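Local coordinates for protein proliferating cell nuclear antigen (Entamoeba histolytica, PDB 3P91) that probably encircles DNA as a ring-shaped trimer and increases the processivity of DNA polymerase delta during replication, at residues K85-D90 with M116-N121; P133-D138 with P237-F242. All coordinates share one frame; numbering follows the deposited sequence.

Contact 1. Residues K85-D90 with M116-N121; sequences KALDND and MKFGLN
Leu87 reaches the Phe118 ring with a single methyl: CD1 lies 3.7 Å from Phe118 CZ and 3.9 Å from Phe118 CE2, so the far end of the aromatic ring takes the contact. The approach is oblique to the ring plane. In both residues CG stands beside the backbone N (chi1 -73° in Leu87, -40° in Phe118), which lets the two side chains slide past one another in opposite directions, the leucine branch lying against the outer corner of the ring. A second, looser pair stands beside the first. Met116 curls its thioether so that CE comes to 4.4 Å from Ala86 CB and 4.3 Å from Ala86 O. The same CE is 3.5 Å from Phe118 CZ, so the methionine methyl and the leucine methyl meet the ring at a common corner.

The backbones stay well apart, with 8.7 Å between the CA atoms of Leu87 and Met116. The contact therefore bridges the loop that follows helix 77-84 and the strand at one edge of the sheet through side-chain ends. Ile83 of that helix also packs on Phe118, while the backbone of Met116 and Phe118 is hydrogen-bonded to Thr108 and Ser106 of the neighbouring strand.

On the side of strand 114-121 away from strand 103-109, residues 116-119 pair antiparallel with a strand of the second subunit, which continues the sheet across the interface. All four touching residues are buried. The side chains that meet are apolar and no hydrogen bond crosses, while the polar Ala86 O beside Met116 CE is satisfied by Lys150 of the second subunit. The chemistry thus implies a small apolar contact, made by van der Waals packing without a directional bond, between the loop and the intersubunit edge strand.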
loop_
_atom_site.group_PDB
_atom_site.type_symbol
_atom_site.label_atom_id
_atom_site.label_comp_id
_atom_site.label_asym_id
_atom_site.label_seq_id
_atom_site.Cartn_x
_atom_site.Cartn_y
_atom_site.Cartn_z
ATOM N N LYS A 85 -15.867 -6.631 6.702
ATOM C CA LYS A 85 -14.598 -5.923 6.793
ATOM C C LYS A 85 -14.594 -4.903 7.941
ATOM O O LYS A 85 -13.533 -4.479 8.402
ATOM C CB LYS A 85 -14.273 -5.237 5.463
ATOM N N ALA A 86 -15.778 -4.520 8.405
ATOM C CA ALA A 86 -15.891 -3.567 9.501
ATOM C C ALA A 86 -15.697 -4.224 10.859
ATOM O O ALA A 86 -15.590 -3.544 11.875
ATOM C CB ALA A 86 -17.233 -2.856 9.450
ATOM N N LEU A 87 -15.647 -5.548 10.874
ATOM C CA LEU A 87 -15.596 -6.280 12.130
ATOM C C LEU A 87 -14.176 -6.701 12.451
ATOM O O LEU A 87 -13.315 -6.706 11.578
ATOM C CB LEU A 87 -16.502 -7.507 12.059
ATOM C CG LEU A 87 -18.013 -7.269 12.115
ATOM C CD1 LEU A 87 -18.444 -6.071 11.289
ATOM C CD2 LEU A 87 -18.749 -8.505 11.664
ATOM N N ASP A 88 -13.927 -7.044 13.710
ATOM C CA ASP A 88 -12.631 -7.576 14.108
ATOM C C ASP A 88 -12.753 -9.089 14.240
ATOM O O ASP A 88 -13.841 -9.605 14.510
ATOM N N ASN A 89 -11.646 -9.798 14.032
ATOM C CA ASN A 89 -11.606 -11.242 14.255
ATOM C C ASN A 89 -11.958 -11.552 15.705
ATOM O O ASN A 89 -12.345 -12.663 16.046
ATOM C CB ASN A 89 -10.217 -11.808 13.931
ATOM C CG ASN A 89 -9.954 -11.922 12.437
ATOM O OD1 ASN A 89 -10.873 -11.819 11.628
ATOM N ND2 ASN A 89 -8.697 -12.156 12.067
ATOM N N ASP A 90 -11.815 -10.540 16.550
ATOM C CA ASP A 90 -12.021 -10.663 17.984
ATOM C C ASP A 90 -13.484 -10.836 18.351
ATOM O O ASP A 90 -13.818 -11.571 19.282
ATOM C CB ASP A 90 -11.504 -9.403 18.678
ATOM C CG ASP A 90 -10.259 -9.659 19.489
ATOM O OD1 ASP A 90 -9.446 -8.721 19.643
ATOM O OD2 ASP A 90 -10.091 -10.798 19.977
ATOM N N MET A 116 -22.342 -3.570 17.308
ATOM C CA MET A 116 -22.718 -3.094 15.992
ATOM C C MET A 116 -23.801 -3.982 15.402
ATOM O O MET A 116 -23.688 -5.205 15.409
ATOM C CB MET A 116 -21.489 -3.053 15.091
ATOM C CG MET A 116 -20.350 -2.222 15.670
ATOM S SD MET A 116 -18.783 -2.382 14.788
ATOM C CE MET A 116 -19.240 -1.763 13.175
ATOM N N LYS A 117 -24.867 -3.369 14.909
ATOM C CA LYS A 117 -25.934 -4.132 14.296
ATOM C C LYS A 117 -26.143 -3.644 12.881
ATOM O O LYS A 117 -26.298 -2.452 12.637
ATOM C CB LYS A 117 -27.230 -4.012 15.098
ATOM N N PHE A 118 -26.133 -4.577 11.943
ATOM C CA PHE A 118 -26.374 -4.241 10.555
ATOM C C PHE A 118 -27.603 -4.979 10.082
ATOM O O PHE A 118 -27.820 -6.129 10.449
ATOM C CB PHE A 118 -25.190 -4.654 9.694
ATOM C CG PHE A 118 -23.859 -4.387 10.326
ATOM C CD1 PHE A 118 -23.093 -3.305 9.931
ATOM C CD2 PHE A 118 -23.366 -5.221 11.317
ATOM C CE1 PHE A 118 -21.868 -3.060 10.508
ATOM C CE2 PHE A 118 -22.141 -4.979 11.901
ATOM C CZ PHE A 118 -21.391 -3.901 11.496
ATOM N N GLY A 119 -28.415 -4.303 9.282
ATOM C CA GLY A 119 -29.464 -4.958 8.533
ATOM C C GLY A 119 -29.016 -5.035 7.088
ATOM O O GLY A 119 -28.937 -4.019 6.406
ATOM N N LEU A 120 -28.691 -6.236 6.626
ATOM C CA LEU A 120 -28.347 -6.439 5.229
ATOM C C LEU A 120 -29.574 -6.847 4.426
ATOM O O LEU A 120 -30.216 -7.845 4.734
ATOM C CB LEU A 120 -27.281 -7.518 5.087
ATOM C CG LEU A 120 -27.120 -8.036 3.655
ATOM C CD1 LEU A 120 -26.739 -6.901 2.703
ATOM C CD2 LEU A 120 -26.100 -9.161 3.598
ATOM N N ASN A 121 -29.900 -6.077 3.396
ATOM C CA ASN A 121 -31.021 -6.412 2.531
ATOM C C ASN A 121 -30.711 -7.673 1.758
ATOM O O ASN A 121 -29.671 -7.768 1.125
ATOM C CB ASN A 121 -31.300 -5.280 1.546
ATOM C CG ASN A 121 -31.617 -3.973 2.237
ATOM O OD1 ASN A 121 -32.318 -3.945 3.246
ATOM N ND2 ASN A 121 -31.093 -2.878 1.698
#

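Contact 2. Residues P133-D138 with P237-F242; sequences PELQSD and PLIMEF
Leu135 turns CG anti to its carbonyl carbon (chi1 -73°), and a chi2 of -38° then carries CD1 over to Pro237. The methyl sits 3.3 Å from Pro237 O and 3.9 Å from Pro237 CD, touching the carbonyl oxygen as well as the pyrrolidine ring. The other branch, CD2, faces Ile239 CD1 across a looser 4.4 Å. Pro133 adds a ring-to-ring meeting: its CG is 3.6 Å from Pro237 CG, and CB of Pro133 follows at 3.9 Å from that same atom. The two proline rings pass each other in opposite directions. Pro133 thus meets Pro237 at CG, whereas Leu135 CD1 meets CD and, more closely, the carbonyl oxygen.

Residues 133-138 close the long connection between strands 114-121 and 139-144, laid here against the start of strand 238-244. Tyr252 of the adjacent strand packs on Pro133, and Ala236 on Leu135. In PCNA relatives the proline equivalent to Pro237 and the connecting loop line the hydrophobic pocket for partner peptides, and the geometry is consistent with that here. The chemistry implies packing of methyls and proline rings at the protein surface, with one methyl resting on a backbone carbonyl and no hydrogen bond across the contact.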
loop_
_atom_site.group_PDB
_atom_site.type_symbol
_atom_site.label_atom_id
_atom_site.label_comp_id
_atom_site.label_asym_id
_atom_site.label_seq_id
_atom_site.Cartn_x
_atom_site.Cartn_y
_atom_site.Cartn_z
ATOM N N PRO A 133 -19.990 -33.386 -9.535
ATOM C CA PRO A 133 -19.696 -34.472 -10.463
ATOM C C PRO A 133 -19.229 -35.725 -9.730
ATOM O O PRO A 133 -18.896 -35.658 -8.545
ATOM C CB PRO A 133 -18.561 -33.897 -11.313
ATOM C CG PRO A 133 -17.913 -32.891 -10.444
ATOM C CD PRO A 133 -19.002 -32.297 -9.617
ATOM N N GLU A 134 -19.220 -36.860 -10.426
ATOM C CA GLU A 134 -18.659 -38.083 -9.874
ATOM C C GLU A 134 -17.200 -38.156 -10.280
ATOM O O GLU A 134 -16.855 -37.826 -11.413
ATOM C CB GLU A 134 -19.420 -39.317 -10.372
ATOM C CG GLU A 134 -20.858 -39.394 -9.901
ATOM C CD GLU A 134 -20.972 -39.527 -8.387
ATOM O OE1 GLU A 134 -21.764 -38.776 -7.778
ATOM O OE2 GLU A 134 -20.273 -40.383 -7.803
ATOM N N LEU A 135 -16.354 -38.578 -9.345
ATOM C CA LEU A 135 -14.913 -38.620 -9.555
ATOM C C LEU A 135 -14.280 -39.888 -9.022
ATOM O O LEU A 135 -14.748 -40.487 -8.052
ATOM C CB LEU A 135 -14.217 -37.459 -8.833
ATOM C CG LEU A 135 -14.291 -36.011 -9.310
ATOM C CD1 LEU A 135 -14.242 -35.949 -10.821
ATOM C CD2 LEU A 135 -15.532 -35.325 -8.785
ATOM N N GLN A 136 -13.186 -40.277 -9.655
ATOM C CA GLN A 136 -12.216 -41.145 -9.014
ATOM C C GLN A 136 -10.861 -40.661 -9.460
ATOM O O GLN A 136 -10.454 -40.883 -10.596
ATOM C CB GLN A 136 -12.435 -42.610 -9.368
ATOM C CG GLN A 136 -12.371 -42.909 -10.824
ATOM C CD GLN A 136 -12.388 -44.388 -11.081
ATOM O OE1 GLN A 136 -12.533 -45.186 -10.154
ATOM N NE2 GLN A 136 -12.236 -44.768 -12.340
ATOM N N SER A 137 -10.176 -39.965 -8.563
ATOM C CA SER A 137 -8.960 -39.244 -8.930
ATOM C C SER A 137 -7.741 -40.153 -9.019
ATOM O O SER A 137 -7.680 -41.190 -8.361
ATOM C CB SER A 137 -8.714 -38.085 -7.961
ATOM O OG SER A 137 -8.698 -38.530 -6.619
ATOM N N ASP A 138 -6.782 -39.752 -9.851
ATOM C CA ASP A 138 -5.537 -40.496 -10.060
ATOM C C ASP A 138 -4.497 -40.161 -8.998
ATOM O O ASP A 138 -3.659 -40.990 -8.654
ATOM C CB ASP A 138 -4.962 -40.197 -11.444
ATOM C CG ASP A 138 -5.790 -40.794 -12.570
ATOM O OD1 ASP A 138 -5.868 -40.160 -13.648
ATOM O OD2 ASP A 138 -6.350 -41.900 -12.385
ATOM N N PRO A 237 -13.211 -33.522 -13.698
ATOM C CA PRO A 237 -12.876 -32.280 -12.989
ATOM C C PRO A 237 -11.968 -32.445 -11.774
ATOM O O PRO A 237 -12.108 -33.378 -10.981
ATOM C CB PRO A 237 -14.246 -31.708 -12.572
ATOM C CG PRO A 237 -15.245 -32.741 -12.902
ATOM C CD PRO A 237 -14.649 -33.614 -13.972
ATOM N N LEU A 238 -11.023 -31.522 -11.661
ATOM C CA LEU A 238 -10.174 -31.414 -10.494
ATOM C C LEU A 238 -10.986 -30.921 -9.302
ATOM O O LEU A 238 -11.988 -30.232 -9.467
ATOM C CB LEU A 238 -9.045 -30.425 -10.789
ATOM C CG LEU A 238 -8.237 -29.855 -9.626
ATOM C CD1 LEU A 238 -7.113 -30.777 -9.213
ATOM C CD2 LEU A 238 -7.720 -28.497 -10.003
ATOM N N ILE A 239 -10.546 -31.278 -8.100
ATOM C CA ILE A 239 -11.095 -30.703 -6.882
ATOM C C ILE A 239 -10.013 -29.920 -6.158
ATOM O O ILE A 239 -8.902 -30.409 -5.959
ATOM C CB ILE A 239 -11.597 -31.776 -5.907
ATOM C CG1 ILE A 239 -12.325 -32.882 -6.649
ATOM C CG2 ILE A 239 -12.511 -31.167 -4.854
ATOM C CD1 ILE A 239 -12.682 -34.017 -5.756
ATOM N N MET A 240 -10.341 -28.698 -5.766
ATOM C CA MET A 240 -9.462 -27.934 -4.899
ATOM C C MET A 240 -10.216 -27.704 -3.602
ATOM O O MET A 240 -11.197 -26.976 -3.576
ATOM C CB MET A 240 -9.077 -26.608 -5.554
ATOM C CG MET A 240 -7.926 -25.882 -4.882
ATOM S SD MET A 240 -7.564 -24.299 -5.678
ATOM C CE MET A 240 -7.033 -24.854 -7.289
ATOM N N GLU A 241 -9.764 -28.349 -2.532
ATOM C CA GLU A 241 -10.469 -28.312 -1.259
ATOM C C GLU A 241 -9.742 -27.535 -0.167
ATOM O O GLU A 241 -8.564 -27.753 0.093
ATOM C CB GLU A 241 -10.717 -29.730 -0.761
ATOM C CG GLU A 241 -11.123 -29.778 0.699
ATOM C CD GLU A 241 -11.119 -31.183 1.257
ATOM O OE1 GLU A 241 -10.654 -31.368 2.400
ATOM O OE2 GLU A 241 -11.584 -32.102 0.554
ATOM N N PHE A 242 -10.467 -26.634 0.482
ATOM C CA PHE A 242 -9.965 -25.942 1.654
ATOM C C PHE A 242 -10.786 -26.337 2.881
ATOM O O PHE A 242 -11.852 -25.779 3.135
ATOM C CB PHE A 242 -10.018 -24.432 1.442
ATOM C CG PHE A 242 -9.175 -23.960 0.304
ATOM C CD1 PHE A 242 -7.860 -23.580 0.510
ATOM C CD2 PHE A 242 -9.687 -23.916 -0.980
ATOM C CE1 PHE A 242 -7.073 -23.160 -0.544
ATOM C CE2 PHE A 242 -8.905 -23.489 -2.035
ATOM C CZ PHE A 242 -7.599 -23.113 -1.817
#

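Overall arrangement
Both segments of contact 1 precede both of contact 2 in the sequence; contact 1 lies in the N-terminal domain and contact 2 in the C-terminal domain. Their centres are 35 Å apart and their nearest atoms about 16 Å, and the two flank the centre of the chain. Residues 122-132, which leave strand 114-121 of contact 1 and lead into segment 133-138 of contact 2, connect them covalently. Their settings differ: contact 1 is buried and borders the interface with the second subunit, whereas no other chain of the assembly touches contact 2. Contact 2 packs the end of the interdomain connection on strand 238-244, probably near the partner-binding surface.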